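Local atomic coordinates of GTPase HflX (Sulfolobus solfataricus, PDB entry 3KXI), a protein that hydrolyses GTP and associates with the 50S ribosomal subunit, with a possible role in protein synthesis or ribosome biogenesis. Residues A[193-198]-A[331-336]; A[198-203]-A[217-222]. One frame throughout, in Å; residues are numbered along the deposited sequence.

Interaction 1: A[193-198]-A[331-336]. With GDP (guanosine-5'-diphosphate), chain C.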
loop_
_atom_site.group_PDB
_atom_site.type_symbol
_atom_site.label_atom_id
_atom_site.label_comp_id
_atom_site.label_asym_id
_atom_site.label_seq_id
_atom_site.Cartn_x
_atom_site.Cartn_y
_atom_site.Cartn_z
ATOM N N THR A 193 -7.537 4.418 2.521
ATOM C CA THR A 193 -8.624 4.181 1.589
ATOM C C THR A 193 -9.928 4.761 2.115
ATOM O O THR A 193 -10.589 5.533 1.423
ATOM C CB THR A 193 -8.801 2.677 1.285
ATOM O OG1 THR A 193 -7.613 2.164 0.662
ATOM C CG2 THR A 193 -9.986 2.462 0.363
ATOM N N SER A 194 -10.299 4.390 3.335
ATOM C CA SER A 194 -11.533 4.897 3.931
ATOM C C SER A 194 -11.634 6.410 3.740
ATOM O O SER A 194 -12.686 6.933 3.372
ATOM C CB SER A 194 -11.615 4.551 5.423
ATOM O OG SER A 194 -11.575 3.152 5.643
ATOM N N LEU A 195 -10.532 7.110 3.976
ATOM C CA LEU A 195 -10.534 8.559 3.868
ATOM C C LEU A 195 -10.721 9.022 2.430
ATOM O O LEU A 195 -11.578 9.855 2.146
ATOM C CB LEU A 195 -9.254 9.146 4.454
ATOM C CG LEU A 195 -9.247 10.671 4.437
ATOM C CD1 LEU A 195 -10.497 11.196 5.132
ATOM C CD2 LEU A 195 -7.980 11.224 5.076
ATOM N N PHE A 196 -9.910 8.485 1.524
ATOM C CA PHE A 196 -10.055 8.784 0.106
ATOM C C PHE A 196 -11.511 8.588 -0.309
ATOM O O PHE A 196 -12.091 9.423 -1.003
ATOM C CB PHE A 196 -9.126 7.899 -0.735
ATOM C CG PHE A 196 -9.264 8.109 -2.222
ATOM C CD1 PHE A 196 -8.710 9.224 -2.838
ATOM C CD2 PHE A 196 -9.944 7.189 -3.004
ATOM C CE1 PHE A 196 -8.838 9.421 -4.201
ATOM C CE2 PHE A 196 -10.073 7.378 -4.367
ATOM C CZ PHE A 196 -9.520 8.497 -4.966
ATOM N N ASN A 197 -12.103 7.488 0.142
ATOM C CA ASN A 197 -13.488 7.177 -0.186
ATOM C C ASN A 197 -14.497 8.201 0.323
ATOM O O ASN A 197 -15.317 8.697 -0.443
ATOM C CB ASN A 197 -13.855 5.768 0.284
ATOM C CG ASN A 197 -13.352 4.694 -0.665
ATOM O OD1 ASN A 197 -12.925 4.990 -1.784
ATOM N ND2 ASN A 197 -13.400 3.440 -0.225
ATOM N N SER A 198 -14.445 8.518 1.610
ATOM C CA SER A 198 -15.407 9.462 2.168
ATOM C C SER A 198 -15.204 10.867 1.600
ATOM O O SER A 198 -16.155 11.646 1.486
ATOM C CB SER A 198 -15.366 9.464 3.701
ATOM O OG SER A 198 -14.062 9.711 4.184
ATOM N N ILE A 331 -5.010 17.297 12.699
ATOM C CA ILE A 331 -6.449 17.275 12.937
ATOM C C ILE A 331 -6.962 15.875 13.268
ATOM O O ILE A 331 -6.580 14.903 12.617
ATOM C CB ILE A 331 -7.200 17.809 11.703
ATOM C CG1 ILE A 331 -6.865 19.285 11.490
ATOM C CG2 ILE A 331 -8.698 17.597 11.846
ATOM C CD1 ILE A 331 -7.941 20.053 10.767
ATOM N N PRO A 332 -7.824 15.772 14.297
ATOM C CA PRO A 332 -8.483 14.513 14.664
ATOM C C PRO A 332 -9.626 14.241 13.697
ATOM O O PRO A 332 -10.341 15.175 13.330
ATOM C CB PRO A 332 -9.060 14.804 16.058
ATOM C CG PRO A 332 -8.564 16.182 16.436
ATOM C CD PRO A 332 -8.243 16.880 15.168
ATOM N N ILE A 333 -9.799 12.992 13.287
ATOM C CA ILE A 333 -10.861 12.655 12.349
ATOM C C ILE A 333 -11.398 11.241 12.550
ATOM O O ILE A 333 -10.801 10.421 13.256
ATOM C CB ILE A 333 -10.395 12.817 10.883
ATOM C CG1 ILE A 333 -9.231 11.872 10.556
ATOM C CG2 ILE A 333 -10.026 14.265 10.598
ATOM C CD1 ILE A 333 -9.241 11.356 9.122
ATOM N N SER A 334 -12.538 10.965 11.930
ATOM C CA SER A 334 -13.055 9.606 11.836
ATOM C C SER A 334 -13.546 9.361 10.409
ATOM O O SER A 334 -14.690 9.678 10.084
ATOM C CB SER A 334 -14.189 9.374 12.835
ATOM O OG SER A 334 -14.758 8.089 12.658
ATOM N N ALA A 335 -12.672 8.817 9.562
ATOM C CA ALA A 335 -13.005 8.540 8.166
ATOM C C ALA A 335 -14.263 7.686 8.067
ATOM O O ALA A 335 -15.097 7.879 7.182
ATOM C CB ALA A 335 -11.840 7.854 7.463
ATOM N N LEU A 336 -14.387 6.744 8.997
ATOM C CA LEU A 336 -15.533 5.857 9.067
ATOM C C LEU A 336 -16.817 6.644 9.365
ATOM O O LEU A 336 -17.747 6.662 8.554
ATOM C CB LEU A 336 -15.267 4.785 10.128
ATOM C CG LEU A 336 -16.087 3.496 10.209
ATOM C CD1 LEU A 336 -17.158 3.628 11.273
ATOM C CD2 LEU A 336 -16.669 3.094 8.851
HETATM P PB GDP C . -5.684 1.648 4.782
HETATM O O1B GDP C . -5.030 0.301 4.583
HETATM O O2B GDP C . -4.703 2.599 5.420
HETATM O O3B GDP C . -6.126 2.234 3.468
HETATM O O3A GDP C . -6.950 1.468 5.755
HETATM P PA GDP C . -8.425 1.101 5.231
HETATM O O1A GDP C . -9.078 2.274 4.536
HETATM O O2A GDP C . -8.372 -0.116 4.334
HETATM O "O5'" GDP C . -9.159 0.796 6.630
HETATM C "C5'" GDP C . -8.586 -0.177 7.522
HETATM C "C4'" GDP C . -9.695 -0.633 8.452
HETATM O "O4'" GDP C . -9.954 0.377 9.430
HETATM C "C3'" GDP C . -10.939 -0.761 7.598
HETATM O "O3'" GDP C . -11.544 -2.038 7.814
HETATM C "C2'" GDP C . -11.849 0.368 8.036
HETATM O "O2'" GDP C . -13.205 -0.069 8.098
HETATM C "C1'" GDP C . -11.329 0.771 9.405
HETATM N N9 GDP C . -11.424 2.242 9.565
HETATM C C8 GDP C . -10.945 3.159 8.701
HETATM N N7 GDP C . -11.186 4.420 9.140
HETATM C C5 GDP C . -11.821 4.321 10.323
HETATM C C6 GDP C . -12.356 5.268 11.331
HETATM O O6 GDP C . -12.270 6.507 11.169
HETATM N N1 GDP C . -12.940 4.744 12.417
HETATM C C2 GDP C . -13.050 3.417 12.615
HETATM N N2 GDP C . -13.653 2.966 13.741
HETATM N N3 GDP C . -12.583 2.498 11.736
HETATM C C4 GDP C . -11.972 2.883 10.597
#
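Leu195 and Ser194 meet Ala335 where the first turns of the P-loop helix lie against the G5 loop of the GTPase domain. The packing is apolar and centres on one methyl group. Ala335 CB rests on the helix backbone, 3.8 Å from Leu195 N, and also touches Ser194 CB at 3.9 Å. Deeper in the core, with CG anti to the backbone N (chi1 -177°), Leu195 brings its CD1 to 4.2 Å from Ile333 CD1, methyl to methyl. These two side chains cross at about a right angle. Leu344 of helix 341-355 also packs on Leu195.

No hydrogen bond joins the two segments directly. Polar contacts run through the bound GDP instead. At the phosphates, Thr193 N donates to GDP O3B at 2.8 Å in a nearly straight bond. Ser194 holds GDP O1A twice, from its amide N at 2.7 Å and from its hydroxyl OG at 2.9 Å. Thr193 OG1 also bonds to Asp232.

The G5 loop holds the other end of the nucleotide. From the G4 (NKxD) motif, Asn300 OD1 accepts a hydrogen bond from Ala335 N, and Asp303 OD1 is hydrogen-bonded to Ser334 OG and to GDP. The G5 loop reads the carbonyl of guanine: Leu336 N donates to GDP O6 at 3.0 Å, with an N-H...O angle of 176°.

Interaction 2: A[198-203]-A[217-222]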
loop_
_atom_site.group_PDB
_atom_site.type_symbol
_atom_site.label_atom_id
_atom_site.label_comp_id
_atom_site.label_asym_id
_atom_site.label_seq_id
_atom_site.Cartn_x
_atom_site.Cartn_y
_atom_site.Cartn_z
ATOM N N SER A 198 -14.445 8.518 1.610
ATOM C CA SER A 198 -15.407 9.462 2.168
ATOM C C SER A 198 -15.204 10.867 1.600
ATOM O O SER A 198 -16.155 11.646 1.486
ATOM C CB SER A 198 -15.366 9.464 3.701
ATOM O OG SER A 198 -14.062 9.711 4.184
ATOM N N LEU A 199 -13.965 11.179 1.230
ATOM C CA LEU A 199 -13.641 12.459 0.605
ATOM C C LEU A 199 -14.128 12.561 -0.837
ATOM O O LEU A 199 -14.470 13.646 -1.311
ATOM C CB LEU A 199 -12.134 12.694 0.629
ATOM C CG LEU A 199 -11.541 13.183 1.941
ATOM C CD1 LEU A 199 -10.032 13.327 1.789
ATOM C CD2 LEU A 199 -12.188 14.498 2.340
ATOM N N THR A 200 -14.139 11.437 -1.541
ATOM C CA THR A 200 -14.553 11.434 -2.937
ATOM C C THR A 200 -15.931 10.814 -3.077
ATOM O O THR A 200 -16.363 10.494 -4.183
ATOM C CB THR A 200 -13.563 10.655 -3.820
ATOM O OG1 THR A 200 -13.549 9.277 -3.427
ATOM C CG2 THR A 200 -12.162 11.232 -3.687
ATOM N N GLY A 201 -16.614 10.645 -1.948
ATOM C CA GLY A 201 -17.913 9.997 -1.922
ATOM C C GLY A 201 -18.037 8.869 -2.937
ATOM O O GLY A 201 -18.824 8.962 -3.879
ATOM N N LEU A 202 -17.253 7.807 -2.759
ATOM C CA LEU A 202 -17.312 6.652 -3.662
ATOM C C LEU A 202 -17.915 5.406 -3.002
ATOM O O LEU A 202 -19.138 5.279 -2.915
ATOM C CB LEU A 202 -15.928 6.337 -4.241
ATOM C CG LEU A 202 -15.251 7.452 -5.046
ATOM C CD1 LEU A 202 -13.858 7.036 -5.528
ATOM C CD2 LEU A 202 -16.118 7.891 -6.224
ATOM N N THR A 203 -17.052 4.494 -2.555
ATOM C CA THR A 203 -17.470 3.303 -1.814
ATOM C C THR A 203 -16.255 2.573 -1.256
ATOM O O THR A 203 -15.996 1.422 -1.616
ATOM C CB THR A 203 -18.244 2.305 -2.702
ATOM O OG1 THR A 203 -17.983 2.575 -4.087
ATOM C CG2 THR A 203 -19.738 2.372 -2.429
ATOM N N LYS A 217 -8.030 4.786 -7.006
ATOM C CA LYS A 217 -6.653 5.266 -7.120
ATOM C C LYS A 217 -6.528 6.794 -7.141
ATOM O O LYS A 217 -5.835 7.378 -6.304
ATOM C CB LYS A 217 -5.919 4.593 -8.305
ATOM C CG LYS A 217 -5.737 5.420 -9.579
ATOM C CD LYS A 217 -5.152 4.570 -10.687
ATOM C CE LYS A 217 -6.072 3.424 -11.058
ATOM N NZ LYS A 217 -5.469 2.443 -12.023
ATOM N N ARG A 218 -7.173 7.431 -8.110
ATOM C CA ARG A 218 -7.026 8.863 -8.318
ATOM C C ARG A 218 -8.391 9.453 -8.662
ATOM O O ARG A 218 -9.143 8.880 -9.451
ATOM C CB ARG A 218 -6.029 9.140 -9.449
ATOM C CG ARG A 218 -4.603 8.680 -9.149
ATOM C CD ARG A 218 -3.577 9.292 -10.110
ATOM N NE ARG A 218 -3.615 10.752 -10.060
ATOM C CZ ARG A 218 -3.002 11.556 -10.923
ATOM N NH1 ARG A 218 -2.285 11.051 -11.918
ATOM N NH2 ARG A 218 -3.111 12.872 -10.796
ATOM N N TYR A 219 -8.723 10.591 -8.060
ATOM C CA TYR A 219 -10.038 11.190 -8.258
ATOM C C TYR A 219 -10.065 12.676 -7.921
ATOM O O TYR A 219 -9.646 13.087 -6.843
ATOM C CB TYR A 219 -11.080 10.441 -7.426
ATOM C CG TYR A 219 -12.477 10.544 -7.980
ATOM C CD1 TYR A 219 -12.901 9.702 -9.004
ATOM C CD2 TYR A 219 -13.376 11.476 -7.478
ATOM C CE1 TYR A 219 -14.178 9.786 -9.516
ATOM C CE2 TYR A 219 -14.661 11.570 -7.985
ATOM C CZ TYR A 219 -15.057 10.721 -9.007
ATOM O OH TYR A 219 -16.332 10.806 -9.523
ATOM N N ALA A 220 -10.557 13.485 -8.851
ATOM C CA ALA A 220 -10.641 14.926 -8.632
ATOM C C ALA A 220 -12.008 15.345 -8.072
ATOM O O ALA A 220 -13.051 15.034 -8.647
ATOM C CB ALA A 220 -10.323 15.669 -9.917
ATOM N N ILE A 221 -11.984 16.056 -6.948
ATOM C CA ILE A 221 -13.201 16.473 -6.257
ATOM C C ILE A 221 -13.294 17.991 -6.095
ATOM O O ILE A 221 -12.296 18.660 -5.834
ATOM C CB ILE A 221 -13.293 15.836 -4.862
ATOM C CG1 ILE A 221 -12.167 16.359 -3.966
ATOM C CG2 ILE A 221 -13.229 14.321 -4.964
ATOM C CD1 ILE A 221 -12.556 16.518 -2.520
ATOM N N PRO A 222 -14.504 18.541 -6.246
ATOM C CA PRO A 222 -14.702 19.987 -6.126
ATOM C C PRO A 222 -14.996 20.423 -4.689
ATOM O O PRO A 222 -16.050 20.088 -4.150
ATOM C CB PRO A 222 -15.932 20.251 -7.014
ATOM C CG PRO A 222 -16.263 18.918 -7.687
ATOM C CD PRO A 222 -15.697 17.873 -6.776
#
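Tyr219 and Ile221 face Thr200 and its neighbours where the P-loop helix of this GTPase domain ends. Strand 218-223 is the edge strand of the mixed six-stranded sheet. It pairs antiparallel with strand 226-232. Residues 204-215, shortly before strand 218-223, are not modelled. That missing part includes the predicted GTP-binding residues Phe211 to Ser215. No hydrogen bond crosses between the two segments, and the contact is van der Waals packing, mostly between side chains.

In sequence order, Tyr219 is the first residue to touch the helix end. Its CG is anti to the backbone N (chi1 -155°), and the ring reaches over to the loop that follows the helix. Leu202 CD2 sits over one ring face in a CH-pi contact, 4.3 Å from the centroid of the Tyr219 ring. The line between them is 16° off the ring normal, and the methyl is displaced toward the rim. Thr200 meets the same ring obliquely, with CB 3.8 Å from Tyr219 CD2. Phe196, one turn back in the helix, also packs on Tyr219.

The alternate residue Ala220 points away and packs on Lys227 and Met229 of the neighbouring strand. Ile221 then turns back to the helix end. Its CG2 meets Thr200 CG2 at 3.5 Å, the two side chains crossing at about a right angle. Ile221 CG2 also lies at the edge of the Tyr219 ring, in its plane. Thr200 thus gives its methyl to the strand, while its OG1 bonds to Phe196 O in the last turn of the helix. The other branch of Ile221 reaches farther along the helix end, placing CD1 3.7 Å from Leu199 O.

In the fold
Following the chain from the N terminus, strand 181-185 leads through the P-loop into helix 192-199. Both interactions use this helix, and they share Ser198. Interaction 2 closes the shorter loop: the chain leaves the helix, runs through the unmodelled residues 204-215 and returns as edge strand 218-223. Interaction 1 closes a much longer loop, which contains that of interaction 2 and ends just after strand 327-332. That strand is the opposite edge of the same sheet. The helix is tied to one edge strand and to the loop that follows the other. The two sites are linked by Phe196 packing against Leu202 and by a probable Asn197 O to Leu202 N hydrogen bond.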